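Local coordinates for sugar isomerase (Sinorhizobium meliloti, PDB 3QC0), which binds a zinc ion at the mouth of a xylose isomerase-like TIM barrel and probably isomerises a sugar, its substrate not being established, at residues Ile141-Pro146 / Tyr179-Asp184; Gly173-Val178 / Ile200-Ile205. One frame throughout, in Å; residues are numbered along the deposited sequence. Where two conformers were deposited one is given.

How the contacts relate
Both contacts are buried and lie at neighbouring places in one TIM barrel, their centres about 10 Å apart. Contact 2 is barrel wall: strands 172-177 and 200-205 pair in parallel through backbone hydrogen bonds. Contact 1 lies just beyond the strand ends, where the loop after strand 139-141 meets the short helix 178-181; it is built chiefly from side-chain packing of histidine, proline, leucine and tryptophan. The chain runs from strand 172-177 of contact 2 straight into the helix of contact 1, and I141 probably hydrogen-bonds to G173 and A175. Zinc unites them: E142 comes from contact 1, D177 and H204 from contact 2, and E248 completes the site.

Contact 1 of 2, residues Ile141-Pro146 / Tyr179-Asp184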
loop_
_atom_site.group_PDB
_atom_site.type_symbol
_atom_site.label_atom_id
_atom_site.label_comp_id
_atom_site.label_asym_id
_atom_site.label_seq_id
_atom_site.Cartn_x
_atom_site.Cartn_y
_atom_site.Cartn_z
ATOM N N ILE A 141 -3.876 18.096 -0.815
ATOM C CA ILE A 141 -3.877 16.806 -0.116
ATOM C C ILE A 141 -3.101 15.824 -0.971
ATOM O O ILE A 141 -3.448 15.581 -2.144
ATOM C CB ILE A 141 -5.313 16.281 0.089
ATOM C CG1 ILE A 141 -6.196 17.265 0.867
ATOM C CG2 ILE A 141 -5.287 14.879 0.767
ATOM C CD1 ILE A 141 -7.679 16.852 0.950
ATOM N N GLU A 142 -2.073 15.245 -0.372
ATOM C CA GLU A 142 -1.248 14.236 -1.063
ATOM C C GLU A 142 -1.665 12.859 -0.534
ATOM O O GLU A 142 -1.327 12.503 0.581
ATOM C CB GLU A 142 0.239 14.477 -0.824
ATOM C CG GLU A 142 1.110 13.652 -1.768
ATOM C CD GLU A 142 2.584 13.746 -1.480
ATOM O OE1 GLU A 142 2.928 14.071 -0.342
ATOM O OE2 GLU A 142 3.361 13.483 -2.414
ATOM N N PRO A 143 -2.471 12.112 -1.306
ATOM C CA PRO A 143 -2.653 10.708 -0.843
ATOM C C PRO A 143 -1.285 10.031 -0.815
ATOM O O PRO A 143 -0.492 10.202 -1.752
ATOM C CB PRO A 143 -3.595 10.100 -1.890
ATOM C CG PRO A 143 -3.432 10.966 -3.107
ATOM C CD PRO A 143 -3.151 12.369 -2.575
ATOM N N LEU A 144 -1.037 9.270 0.243
ATOM C CA LEU A 144 0.235 8.613 0.466
ATOM C C LEU A 144 0.044 7.113 0.297
ATOM O O LEU A 144 -1.037 6.567 0.508
ATOM C CB LEU A 144 0.820 8.900 1.850
ATOM C CG LEU A 144 2.066 9.807 1.848
ATOM C CD1 LEU A 144 1.763 11.243 1.364
ATOM C CD2 LEU A 144 2.737 9.744 3.219
ATOM N N HIS A 145 1.139 6.454 -0.087
ATOM C CA HIS A 145 1.110 5.034 -0.275
ATOM C C HIS A 145 0.479 4.389 0.958
ATOM O O HIS A 145 0.807 4.748 2.082
ATOM C CB HIS A 145 2.510 4.472 -0.446
ATOM C CG HIS A 145 2.519 3.126 -1.063
ATOM N ND1 HIS A 145 2.196 1.982 -0.353
ATOM C CD2 HIS A 145 2.822 2.735 -2.328
ATOM C CE1 HIS A 145 2.319 0.934 -1.174
ATOM N NE2 HIS A 145 2.639 1.368 -2.385
ATOM N N PRO A 146 -0.354 3.367 0.734
ATOM C CA PRO A 146 -0.957 2.672 1.860
ATOM C C PRO A 146 0.001 2.160 2.936
ATOM O O PRO A 146 -0.411 2.020 4.080
ATOM C CB PRO A 146 -1.720 1.511 1.186
ATOM C CG PRO A 146 -2.207 2.157 -0.102
ATOM C CD PRO A 146 -1.061 3.090 -0.528
ATOM N N TYR A 179 4.567 7.699 -6.820
ATOM C CA TYR A 179 5.015 6.688 -5.859
ATOM C C TYR A 179 3.855 6.181 -5.024
ATOM O O TYR A 179 3.748 5.030 -4.685
ATOM C CB TYR A 179 6.098 7.232 -4.913
ATOM C CG TYR A 179 6.987 6.162 -4.336
ATOM C CD1 TYR A 179 7.894 5.485 -5.147
ATOM C CD2 TYR A 179 6.937 5.815 -2.985
ATOM C CE1 TYR A 179 8.707 4.482 -4.637
ATOM C CE2 TYR A 179 7.773 4.830 -2.455
ATOM C CZ TYR A 179 8.660 4.163 -3.296
ATOM O OH TYR A 179 9.511 3.198 -2.789
ATOM N N HIS A 180 2.965 7.102 -4.675
ATOM C CA HIS A 180 1.899 6.814 -3.739
ATOM C C HIS A 180 0.673 6.202 -4.402
ATOM O O HIS A 180 -0.143 5.562 -3.705
ATOM C CB HIS A 180 1.478 8.105 -3.029
ATOM C CG HIS A 180 2.578 8.720 -2.235
ATOM N ND1 HIS A 180 3.405 7.966 -1.426
ATOM C CD2 HIS A 180 2.985 10.012 -2.107
ATOM C CE1 HIS A 180 4.298 8.770 -0.864
ATOM N NE2 HIS A 180 4.059 10.010 -1.255
ATOM N N VAL A 181 0.493 6.467 -5.710
ATOM C CA VAL A 181 -0.772 6.121 -6.383
ATOM C C VAL A 181 -0.673 5.153 -7.567
ATOM O O VAL A 181 -1.723 4.723 -8.054
ATOM C CB VAL A 181 -1.515 7.432 -6.894
ATOM C CG1 VAL A 181 -1.668 8.468 -5.797
ATOM C CG2 VAL A 181 -0.796 8.059 -8.139
ATOM N N TRP A 182 0.535 4.845 -8.054
ATOM C CA TRP A 182 0.694 4.146 -9.338
ATOM C C TRP A 182 -0.062 2.804 -9.368
ATOM O O TRP A 182 -0.515 2.376 -10.421
ATOM C CB TRP A 182 2.159 3.894 -9.676
ATOM C CG TRP A 182 2.789 2.853 -8.846
ATOM C CD1 TRP A 182 3.309 2.987 -7.611
ATOM C CD2 TRP A 182 2.878 1.454 -9.176
ATOM N NE1 TRP A 182 3.746 1.761 -7.144
ATOM C CE2 TRP A 182 3.498 0.809 -8.103
ATOM C CE3 TRP A 182 2.538 0.735 -10.294
ATOM C CZ2 TRP A 182 3.762 -0.576 -8.105
ATOM C CZ3 TRP A 182 2.757 -0.621 -10.308
ATOM C CH2 TRP A 182 3.380 -1.281 -9.208
ATOM N N TRP A 183 -0.134 2.154 -8.211
ATOM C CA TRP A 183 -0.699 0.810 -8.033
ATOM C C TRP A 183 -2.210 0.778 -8.026
ATOM O O TRP A 183 -2.824 -0.272 -8.106
ATOM C CB TRP A 183 -0.139 0.221 -6.673
ATOM C CG TRP A 183 -0.626 1.074 -5.583
ATOM C CD1 TRP A 183 0.003 2.196 -5.096
ATOM C CD2 TRP A 183 -1.912 1.048 -4.959
ATOM N NE1 TRP A 183 -0.794 2.838 -4.209
ATOM C CE2 TRP A 183 -1.985 2.180 -4.114
ATOM C CE3 TRP A 183 -3.013 0.160 -5.000
ATOM C CZ2 TRP A 183 -3.095 2.468 -3.344
ATOM C CZ3 TRP A 183 -4.115 0.458 -4.240
ATOM C CH2 TRP A 183 -4.155 1.600 -3.427
ATOM N N ASP A 184 -2.858 1.941 -7.880
ATOM C CA ASP A 184 -4.283 1.966 -7.593
ATOM C C ASP A 184 -5.078 1.464 -8.802
ATOM O O ASP A 184 -4.995 2.036 -9.880
ATOM C CB ASP A 184 -4.701 3.395 -7.220
ATOM C CG ASP A 184 -6.138 3.502 -6.712
ATOM O OD1 ASP A 184 -7.007 2.709 -7.089
ATOM O OD2 ASP A 184 -6.392 4.419 -5.898
HETATM O O HOH W 1 3.285 -0.271 -4.617
#
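H180 of the short helix 178-181 sinks its imidazole into the loop 141-146 that leaves strand 139-141, at the C-terminal end of a TIM barrel. This half is closely packed. L144 CG sits over one face of the H180 ring, a CH-pi contact 3.8 Å from the ring centroid and 17° off its normal. At the ring's edge, in its plane, E142 OE2 lies 3.5 Å from H180 CD2, the carboxylate turned almost perpendicular to the imidazole. In the conformer described, E142 reaches there with its chain extended and CG anti to the backbone N (chi1 -167°), and the same OE2 binds zinc. H180 NE2 hydrogen-bonds to an unidentified ligand, consistent with a pocket wall beside the metal. The backbone closes in too: P143 O is 3.1 Å from H180 CB.

Packing is looser where the H145 ring meets the five-membered ring of W183 obliquely, centroids 4.9 Å apart, and H145 NE2 shares a water with W182 NE1, weakly on the tryptophan side. H145 ND1 is engaged by M147 N. P146 packs on W183 of the second subunit, and H145 and W183 on its P146, so this end belongs to the dimer interface. Within the contact P146 CG touches W183 CZ2 closely, at 3.4 Å, and the indole is anchored by W183 NE1, which donates to H180 O at 2.8 Å from above the carbonyl plane.

Contact 2 of 2, residues Gly173-Val178 / Ile200-Ile205; sequences GVAIDV and ILAHHI
Two neighbouring parallel strands of the TIM barrel, 172-177 and 200-205, are joined here by four backbone hydrogen bonds. L201 N donates to V174 O, I176 N to A202 O at a nearly straight 176°, H204 N to I176 O, and V178 N to H204 O. V174 pairs with I200 but A175 with A202, a beta bulge that slips the register by one residue; nearby, L201 CD1 lies 3.6 Å from G173 N. On one face of the sheet I176 CD1 packs on I200 CG1 at 3.9 Å. V178 CG1, just past the strand, meets the edge of the H203 ring, in its plane; H203 ND1 is held by R233. The other face carries A175 and A202, their CB atoms 4.0 Å apart, then D177 and H204. D177 OD2 lies in the plane of the H204 ring, 3.4 Å from H204 ND1; both atoms bind zinc and are not hydrogen-bonded to each other. The carboxylate and imidazole planes are 67° apart. D177 is the N-cap of helix 178-181, its OD1 accepting from Y179 N, and OD2 also accepts from R219. An alanine in place of D177 would remove a zinc ligand and is likely to leave R219 without its carboxylate partner and Y179 N uncapped. Such metal ligands at the C-terminal ends of adjacent strands are typical of xylose isomerase-like TIM barrels.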
loop_
_atom_site.group_PDB
_atom_site.type_symbol
_atom_site.label_atom_id
_atom_site.label_comp_id
_atom_site.label_asym_id
_atom_site.label_seq_id
_atom_site.Cartn_x
_atom_site.Cartn_y
_atom_site.Cartn_z
ATOM N N GLY A 173 -7.186 20.904 -3.123
ATOM C CA GLY A 173 -7.045 19.996 -4.249
ATOM C C GLY A 173 -6.136 18.851 -3.868
ATOM O O GLY A 173 -5.984 18.557 -2.682
ATOM N N VAL A 174 -5.513 18.256 -4.879
ATOM C CA VAL A 174 -4.664 17.080 -4.673
ATOM C C VAL A 174 -3.282 17.230 -5.302
ATOM O O VAL A 174 -3.130 17.848 -6.356
ATOM C CB VAL A 174 -5.373 15.761 -5.182
ATOM C CG1 VAL A 174 -6.638 15.467 -4.368
ATOM C CG2 VAL A 174 -5.654 15.794 -6.713
ATOM N N ALA A 175 -2.287 16.624 -4.667
ATOM C CA ALA A 175 -0.985 16.376 -5.245
ATOM C C ALA A 175 -0.913 14.895 -5.594
ATOM O O ALA A 175 -1.092 14.042 -4.732
ATOM C CB ALA A 175 0.144 16.730 -4.233
ATOM N N ILE A 176 -0.651 14.629 -6.860
ATOM C CA ILE A 176 -0.601 13.263 -7.382
ATOM C C ILE A 176 0.849 12.845 -7.528
ATOM O O ILE A 176 1.556 13.315 -8.423
ATOM C CB ILE A 176 -1.393 13.114 -8.721
ATOM C CG1 ILE A 176 -2.857 13.597 -8.593
ATOM C CG2 ILE A 176 -1.327 11.628 -9.204
ATOM C CD1 ILE A 176 -3.619 13.616 -9.919
ATOM N N ASP A 177 1.305 11.994 -6.608
ATOM C CA ASP A 177 2.696 11.516 -6.572
ATOM C C ASP A 177 2.661 10.074 -7.014
ATOM O O ASP A 177 1.967 9.262 -6.417
ATOM C CB ASP A 177 3.228 11.674 -5.152
ATOM C CG ASP A 177 4.671 11.242 -4.977
ATOM O OD1 ASP A 177 5.118 10.340 -5.701
ATOM O OD2 ASP A 177 5.339 11.828 -4.085
ATOM N N VAL A 178 3.326 9.788 -8.122
ATOM C CA VAL A 178 3.254 8.455 -8.732
ATOM C C VAL A 178 3.667 7.379 -7.742
ATOM O O VAL A 178 3.148 6.258 -7.810
ATOM C CB VAL A 178 4.097 8.364 -10.016
ATOM C CG1 VAL A 178 3.534 9.385 -11.063
ATOM C CG2 VAL A 178 5.602 8.597 -9.766
ATOM N N ILE A 200 -6.457 19.124 -9.548
ATOM C CA ILE A 200 -5.043 18.686 -9.642
ATOM C C ILE A 200 -4.144 19.898 -9.434
ATOM O O ILE A 200 -4.203 20.882 -10.185
ATOM C CB ILE A 200 -4.684 17.928 -10.944
ATOM C CG1 ILE A 200 -5.661 16.752 -11.178
ATOM C CG2 ILE A 200 -3.166 17.501 -10.897
ATOM C CD1 ILE A 200 -5.460 16.075 -12.550
ATOM N N LEU A 201 -3.350 19.859 -8.380
ATOM C CA LEU A 201 -2.433 20.954 -8.051
ATOM C C LEU A 201 -0.962 20.644 -8.256
ATOM O O LEU A 201 -0.160 21.561 -8.364
ATOM C CB LEU A 201 -2.632 21.383 -6.599
ATOM C CG LEU A 201 -3.956 22.042 -6.246
ATOM C CD1 LEU A 201 -4.234 22.220 -4.749
ATOM C CD2 LEU A 201 -4.008 23.450 -6.924
ATOM N N ALA A 202 -0.586 19.366 -8.268
ATOM C CA ALA A 202 0.808 19.004 -8.410
ATOM C C ALA A 202 0.898 17.587 -8.910
ATOM O O ALA A 202 -0.035 16.791 -8.694
ATOM C CB ALA A 202 1.570 19.151 -7.074
ATOM N N HIS A 203 2.035 17.295 -9.525
ATOM C CA HIS A 203 2.364 15.971 -10.072
ATOM C C HIS A 203 3.794 15.675 -9.714
ATOM O O HIS A 203 4.712 16.393 -10.168
ATOM C CB HIS A 203 2.164 15.992 -11.589
ATOM C CG HIS A 203 2.530 14.721 -12.281
ATOM N ND1 HIS A 203 2.738 14.654 -13.639
ATOM C CD2 HIS A 203 2.700 13.450 -11.809
ATOM C CE1 HIS A 203 3.004 13.403 -13.978
ATOM N NE2 HIS A 203 3.037 12.663 -12.885
ATOM N N HIS A 204 4.001 14.675 -8.852
ATOM C CA HIS A 204 5.331 14.300 -8.415
ATOM C C HIS A 204 5.752 13.027 -9.123
ATOM O O HIS A 204 4.957 12.062 -9.228
ATOM C CB HIS A 204 5.436 14.069 -6.901
ATOM C CG HIS A 204 4.895 15.178 -6.069
ATOM N ND1 HIS A 204 4.712 15.071 -4.708
ATOM C CD2 HIS A 204 4.513 16.436 -6.411
ATOM C CE1 HIS A 204 4.225 16.225 -4.254
ATOM N NE2 HIS A 204 4.114 17.067 -5.266
ATOM N N ILE A 205 7.013 13.012 -9.548
ATOM C CA ILE A 205 7.578 11.892 -10.287
ATOM C C ILE A 205 8.829 11.306 -9.642
ATOM O O ILE A 205 9.536 11.967 -8.902
ATOM C CB ILE A 205 7.853 12.245 -11.763
ATOM C CG1 ILE A 205 8.797 13.446 -11.866
ATOM C CG2 ILE A 205 6.526 12.470 -12.507
ATOM C CD1 ILE A 205 9.312 13.670 -13.344
#